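Local coordinates for hypothetical protein (Giardia lamblia, PDB 3I3F), which is of unknown function but belongs to the YjgF-like (endoribonuclease L-PSP) family, whose trimers carry small-ligand pockets, and here binds pentanoic acid, at residues Thr16-Pro21 against Glu73-Gly78; Glu58-Gln63 against Leu129-Val134. All coordinates share one frame; numbering follows the deposited sequence.

Interaction 1 (Thr16-Pro21 against Glu73-Gly78)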
loop_
_atom_site.group_PDB
_atom_site.type_symbol
_atom_site.label_atom_id
_atom_site.label_comp_id
_atom_site.label_asym_id
_atom_site.label_seq_id
_atom_site.Cartn_x
_atom_site.Cartn_y
_atom_site.Cartn_z
ATOM N N THR A 16 -2.671 -18.421 5.816
ATOM C CA THR A 16 -2.005 -19.489 5.085
ATOM C C THR A 16 -1.223 -18.888 3.930
ATOM O O THR A 16 -1.681 -17.942 3.289
ATOM C CB THR A 16 -3.013 -20.522 4.553
ATOM O OG1 THR A 16 -3.990 -19.868 3.739
ATOM C CG2 THR A 16 -3.710 -21.219 5.703
ATOM N N PHE A 17 -0.039 -19.435 3.679
ATOM C CA PHE A 17 0.842 -18.938 2.629
ATOM C C PHE A 17 0.972 -19.995 1.544
ATOM O O PHE A 17 1.228 -21.166 1.831
ATOM C CB PHE A 17 2.197 -18.558 3.223
ATOM C CG PHE A 17 2.090 -17.556 4.336
ATOM C CD1 PHE A 17 2.101 -16.194 4.065
ATOM C CD2 PHE A 17 1.930 -17.975 5.650
ATOM C CE1 PHE A 17 1.976 -15.268 5.091
ATOM C CE2 PHE A 17 1.807 -17.055 6.681
ATOM C CZ PHE A 17 1.831 -15.700 6.400
ATOM N N LEU A 18 0.759 -19.576 0.299
ATOM C CA LEU A 18 0.699 -20.484 -0.841
ATOM C C LEU A 18 1.738 -20.097 -1.881
ATOM O O LEU A 18 2.147 -18.936 -1.965
ATOM C CB LEU A 18 -0.691 -20.433 -1.486
ATOM C CG LEU A 18 -1.870 -21.120 -0.789
ATOM C CD1 LEU A 18 -2.088 -20.603 0.619
ATOM C CD2 LEU A 18 -3.135 -20.940 -1.616
ATOM N N VAL A 19 2.157 -21.080 -2.673
ATOM C CA VAL A 19 3.004 -20.840 -3.834
ATOM C C VAL A 19 2.410 -21.569 -5.032
ATOM O O VAL A 19 2.335 -22.799 -5.044
ATOM C CB VAL A 19 4.452 -21.321 -3.609
ATOM C CG1 VAL A 19 5.308 -21.032 -4.842
ATOM C CG2 VAL A 19 5.050 -20.657 -2.380
ATOM N N CYS A 20 1.965 -20.804 -6.023
ATOM C CA CYS A 20 1.514 -21.373 -7.281
ATOM C C CYS A 20 2.740 -21.863 -8.049
ATOM O O CYS A 20 3.630 -21.068 -8.358
ATOM C CB CYS A 20 0.768 -20.325 -8.103
ATOM S SG CYS A 20 0.253 -20.908 -9.724
ATOM N N PRO A 21 2.798 -23.171 -8.357
ATOM C CA PRO A 21 3.991 -23.702 -9.021
ATOM C C PRO A 21 4.236 -23.189 -10.448
ATOM O O PRO A 21 5.333 -23.384 -10.967
ATOM C CB PRO A 21 3.752 -25.218 -9.025
ATOM C CG PRO A 21 2.298 -25.388 -8.881
ATOM C CD PRO A 21 1.799 -24.222 -8.090
ATOM N N GLU A 73 -6.277 -17.466 -9.004
ATOM C CA GLU A 73 -7.068 -18.666 -9.300
ATOM C C GLU A 73 -6.600 -19.861 -8.465
ATOM O O GLU A 73 -7.416 -20.649 -7.985
ATOM C CB GLU A 73 -7.052 -18.970 -10.801
ATOM C CG GLU A 73 -7.880 -17.958 -11.595
ATOM C CD GLU A 73 -7.860 -18.178 -13.097
ATOM O OE1 GLU A 73 -7.268 -19.175 -13.561
ATOM O OE2 GLU A 73 -8.445 -17.342 -13.819
ATOM N N TYR A 74 -5.289 -19.964 -8.270
ATOM C CA TYR A 74 -4.691 -20.981 -7.404
ATOM C C TYR A 74 -5.195 -20.849 -5.961
ATOM O O TYR A 74 -5.373 -21.851 -5.263
ATOM C CB TYR A 74 -3.166 -20.842 -7.460
ATOM C CG TYR A 74 -2.369 -21.936 -6.787
ATOM C CD1 TYR A 74 -2.239 -23.194 -7.371
ATOM C CD2 TYR A 74 -1.708 -21.701 -5.585
ATOM C CE1 TYR A 74 -1.487 -24.192 -6.765
ATOM C CE2 TYR A 74 -0.958 -22.692 -4.970
ATOM C CZ TYR A 74 -0.851 -23.935 -5.564
ATOM O OH TYR A 74 -0.106 -24.917 -4.953
ATOM N N ALA A 75 -5.447 -19.611 -5.535
ATOM C CA ALA A 75 -5.923 -19.310 -4.181
ATOM C C ALA A 75 -7.454 -19.218 -4.072
ATOM O O ALA A 75 -7.968 -18.608 -3.135
ATOM C CB ALA A 75 -5.286 -18.007 -3.695
ATOM N N ASN A 76 -8.172 -19.825 -5.018
ATOM C CA ASN A 76 -9.642 -19.828 -5.030
ATOM C C ASN A 76 -10.236 -18.421 -5.166
ATOM O O ASN A 76 -11.230 -18.077 -4.526
ATOM C CB ASN A 76 -10.197 -20.550 -3.789
ATOM C CG ASN A 76 -11.626 -21.047 -3.984
ATOM O OD1 ASN A 76 -12.045 -21.362 -5.099
ATOM N ND2 ASN A 76 -12.378 -21.124 -2.891
ATOM N N SER A 77 -9.608 -17.621 -6.024
ATOM C CA SER A 77 -10.044 -16.262 -6.320
ATOM C C SER A 77 -9.955 -16.051 -7.833
ATOM O O SER A 77 -10.023 -17.009 -8.603
ATOM C CB SER A 77 -9.168 -15.258 -5.558
ATOM O OG SER A 77 -9.661 -13.933 -5.669
ATOM N N GLY A 78 -9.807 -14.805 -8.265
ATOM C CA GLY A 78 -9.663 -14.508 -9.686
ATOM C C GLY A 78 -9.548 -13.017 -9.910
ATOM O O GLY A 78 -9.747 -12.236 -8.982
HETATM O O HOH W 1 1.147 -23.790 -2.370
#

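Interaction 2 (Glu58-Gln63 against Leu129-Val134)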
loop_
_atom_site.group_PDB
_atom_site.type_symbol
_atom_site.label_atom_id
_atom_site.label_comp_id
_atom_site.label_asym_id
_atom_site.label_seq_id
_atom_site.Cartn_x
_atom_site.Cartn_y
_atom_site.Cartn_z
ATOM N N GLU A 58 5.325 -3.620 -22.585
ATOM C CA GLU A 58 4.143 -4.397 -22.949
ATOM C C GLU A 58 4.223 -5.850 -22.474
ATOM O O GLU A 58 3.304 -6.340 -21.818
ATOM C CB GLU A 58 3.900 -4.336 -24.461
ATOM C CG GLU A 58 2.737 -5.200 -24.927
ATOM C CD GLU A 58 2.153 -4.765 -26.260
ATOM O OE1 GLU A 58 2.633 -3.776 -26.856
ATOM O OE2 GLU A 58 1.192 -5.422 -26.711
ATOM N N GLU A 59 5.318 -6.532 -22.796
ATOM C CA GLU A 59 5.469 -7.938 -22.424
ATOM C C GLU A 59 5.623 -8.130 -20.912
ATOM O O GLU A 59 5.120 -9.109 -20.362
ATOM C CB GLU A 59 6.631 -8.584 -23.185
ATOM C CG GLU A 59 6.425 -8.628 -24.703
ATOM C CD GLU A 59 5.168 -9.381 -25.120
ATOM O OE1 GLU A 59 4.842 -10.408 -24.489
ATOM O OE2 GLU A 59 4.505 -8.943 -26.085
ATOM N N GLN A 60 6.300 -7.202 -20.240
ATOM C CA GLN A 60 6.363 -7.244 -18.776
ATOM C C GLN A 60 4.979 -7.056 -18.158
ATOM O O GLN A 60 4.642 -7.723 -17.182
ATOM C CB GLN A 60 7.332 -6.197 -18.220
ATOM C CG GLN A 60 8.795 -6.566 -18.402
ATOM C CD GLN A 60 9.746 -5.643 -17.657
ATOM O OE1 GLN A 60 9.383 -5.029 -16.651
ATOM N NE2 GLN A 60 10.978 -5.552 -18.144
ATOM N N THR A 61 4.180 -6.161 -18.736
ATOM C CA THR A 61 2.828 -5.908 -18.244
ATOM C C THR A 61 1.938 -7.138 -18.406
ATOM O O THR A 61 1.247 -7.530 -17.466
ATOM C CB THR A 61 2.190 -4.696 -18.950
ATOM O OG1 THR A 61 2.967 -3.525 -18.671
ATOM C CG2 THR A 61 0.759 -4.476 -18.474
ATOM N N ARG A 62 1.966 -7.757 -19.584
ATOM C CA ARG A 62 1.161 -8.951 -19.838
ATOM C C ARG A 62 1.560 -10.097 -18.905
ATOM O O ARG A 62 0.704 -10.791 -18.362
ATOM C CB ARG A 62 1.286 -9.390 -21.301
ATOM C CG ARG A 62 0.633 -8.436 -22.291
ATOM C CD ARG A 62 0.784 -8.924 -23.724
ATOM N NE ARG A 62 0.179 -8.009 -24.689
ATOM C CZ ARG A 62 -1.117 -7.986 -24.989
ATOM N NH1 ARG A 62 -1.951 -8.830 -24.396
ATOM N NH2 ARG A 62 -1.582 -7.121 -25.883
ATOM N N GLN A 63 2.865 -10.286 -18.720
ATOM C CA GLN A 63 3.366 -11.340 -17.839
ATOM C C GLN A 63 2.988 -11.082 -16.376
ATOM O O GLN A 63 2.639 -12.014 -15.654
ATOM C CB GLN A 63 4.884 -11.489 -17.981
ATOM C CG GLN A 63 5.479 -12.647 -17.184
ATOM C CD GLN A 63 5.011 -13.998 -17.686
ATOM O OE1 GLN A 63 5.233 -14.346 -18.845
ATOM N NE2 GLN A 63 4.360 -14.765 -16.819
ATOM N N LEU A 129 13.238 -3.822 -14.111
ATOM C CA LEU A 129 11.784 -3.799 -13.966
ATOM C C LEU A 129 11.203 -2.480 -14.466
ATOM O O LEU A 129 11.638 -1.405 -14.047
ATOM C CB LEU A 129 11.384 -4.007 -12.502
ATOM C CG LEU A 129 11.850 -5.300 -11.831
ATOM C CD1 LEU A 129 11.376 -5.339 -10.385
ATOM C CD2 LEU A 129 11.353 -6.518 -12.590
ATOM N N LEU A 130 10.220 -2.573 -15.362
ATOM C CA LEU A 130 9.537 -1.397 -15.906
ATOM C C LEU A 130 8.190 -1.154 -15.230
ATOM O O LEU A 130 7.670 -0.038 -15.259
ATOM C CB LEU A 130 9.331 -1.561 -17.414
ATOM C CG LEU A 130 10.611 -1.774 -18.229
ATOM C CD1 LEU A 130 10.272 -2.078 -19.680
ATOM C CD2 LEU A 130 11.527 -0.563 -18.133
ATOM N N VAL A 131 7.629 -2.208 -14.640
ATOM C CA VAL A 131 6.346 -2.139 -13.955
ATOM C C VAL A 131 6.325 -3.155 -12.818
ATOM O O VAL A 131 6.948 -4.218 -12.904
ATOM C CB VAL A 131 5.169 -2.417 -14.930
ATOM C CG1 VAL A 131 5.349 -3.762 -15.628
ATOM C CG2 VAL A 131 3.831 -2.363 -14.199
ATOM N N GLU A 132 5.623 -2.810 -11.748
ATOM C CA GLU A 132 5.403 -3.730 -10.643
ATOM C C GLU A 132 4.023 -3.469 -10.065
ATOM O O GLU A 132 3.645 -2.317 -9.850
ATOM C CB GLU A 132 6.472 -3.552 -9.566
ATOM C CG GLU A 132 6.362 -4.565 -8.431
ATOM C CD GLU A 132 7.548 -4.557 -7.490
ATOM O OE1 GLU A 132 8.554 -3.870 -7.778
ATOM O OE2 GLU A 132 7.472 -5.256 -6.455
ATOM N N VAL A 133 3.268 -4.537 -9.839
ATOM C CA VAL A 133 1.930 -4.433 -9.270
ATOM C C VAL A 133 1.962 -5.025 -7.868
ATOM O O VAL A 133 2.362 -6.178 -7.680
ATOM C CB VAL A 133 0.885 -5.139 -10.151
ATOM C CG1 VAL A 133 -0.489 -5.089 -9.500
ATOM C CG2 VAL A 133 0.848 -4.494 -11.530
ATOM N N VAL A 134 1.554 -4.223 -6.888
ATOM C CA VAL A 134 1.684 -4.582 -5.481
ATOM C C VAL A 134 0.367 -4.370 -4.745
ATOM O O VAL A 134 -0.564 -3.763 -5.277
ATOM C CB VAL A 134 2.803 -3.760 -4.793
ATOM C CG1 VAL A 134 4.116 -3.887 -5.561
ATOM C CG2 VAL A 134 2.405 -2.297 -4.659
HETATM O O HOH W 2 8.038 -6.147 -14.465
#

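Interaction 1 (Thr16-Pro21 against Glu73-Gly78)
C20 lies across one face of the Y74 ring, and this CH-pi contact is the centre of the packing: CA of C20 sits 3.7 Å from the ring centroid of Y74, only 13° off the ring normal. CB of C20 follows the same face toward the root of the ring, 3.8 Å from CG of Y74. With its chi1 at 177°, anti to the backbone N, SG of C20 stands obliquely over the ring on the same side as CA and CB, 4.5 Å from the centroid of the Y74 ring, a Cys sulfur-aromatic contact. Apolar contacts extend the patch. P21 crosses the tyrosine at about a right angle and sets its CD 3.5 Å from CE1 of Y74, while CB of L18 meets the ring at its edge. Farther along, CD2 of L18 rests on CA and CB of A75. A water links polar atoms: it accepts from N of V19 at 2.9 Å and lies in the ring plane, 3.1 Å from OH of Y74. OE1 of Q31 accepts a hydrogen bond from N of C20, and I32 of the adjacent strand 32-35 touches L18, Y74 and A75. Helix 56-74 ends here in a Schellman motif, with N76 at positive phi as its C-prime residue. The whole is a helix C-terminus packed against the outermost strand, within this chain, of the mixed beta sheet and the loop that follows it, consistent with the YjgF-like fold, in which helices pack on one sheet.

Interaction 2 (Glu58-Gln63 against Leu129-Val134)
Q60 reaches from helix 56-74 to L130, just before strand 131-139, and accepts its backbone N-H: N of L130 to OE1 of Q60 is 2.9 Å, nearly straight at 167°, with the donor tilted 18° from the carbonyl plane. A water donates to the same oxygen, OE1 of Q60, at 2.8 Å and to O of V131 at 2.7 Å, bridging the amide to V131, the first residue of the strand. L130 crosses the glutamine at about a right angle, its CG 3.8 Å from NE2 of Q60. CG1 of V131 fits against the helix surface, 4.1 Å from CB of Q60 and 3.9 Å from OG1 of T61. In the next shell, NE2 of Q60 donates to the carbonyls of H54 and G128, and OG1 of T61 is hydrogen-bonded to O of L57. F101 of helix 95-108 packs on T61 and V131. E132, the neighbouring strand residue, points away from the helix and touches pentanoic acid. Because OE1 of Q60 takes the N-H of L130 and a water while NE2 gives to two carbonyls, the amide's orientation is set and its buried polar atoms are satisfied.

How the interactions relate
Helix 56-74 supplies one side of both contacts and meets the same sheet twice: interaction 2 near its beginning, on strand 131-139 in the middle of the sheet, and interaction 1 at its C-terminal end, on strand 16-18 and the loop after it. Their centres are about 20 Å apart, on opposite sides of the chain's centre, and they do not touch. Interaction 2 is buried, and its polar part is a side-chain amide hydrogen-bonded to backbone. Interaction 1 is partly exposed and rests on an aromatic face, with water joining polar atoms. Interaction 2 also includes a pentanoic acid pocket residue, whereas in interaction 1 the side chain of V19 is about 13 Å from a bound pentanoic acid.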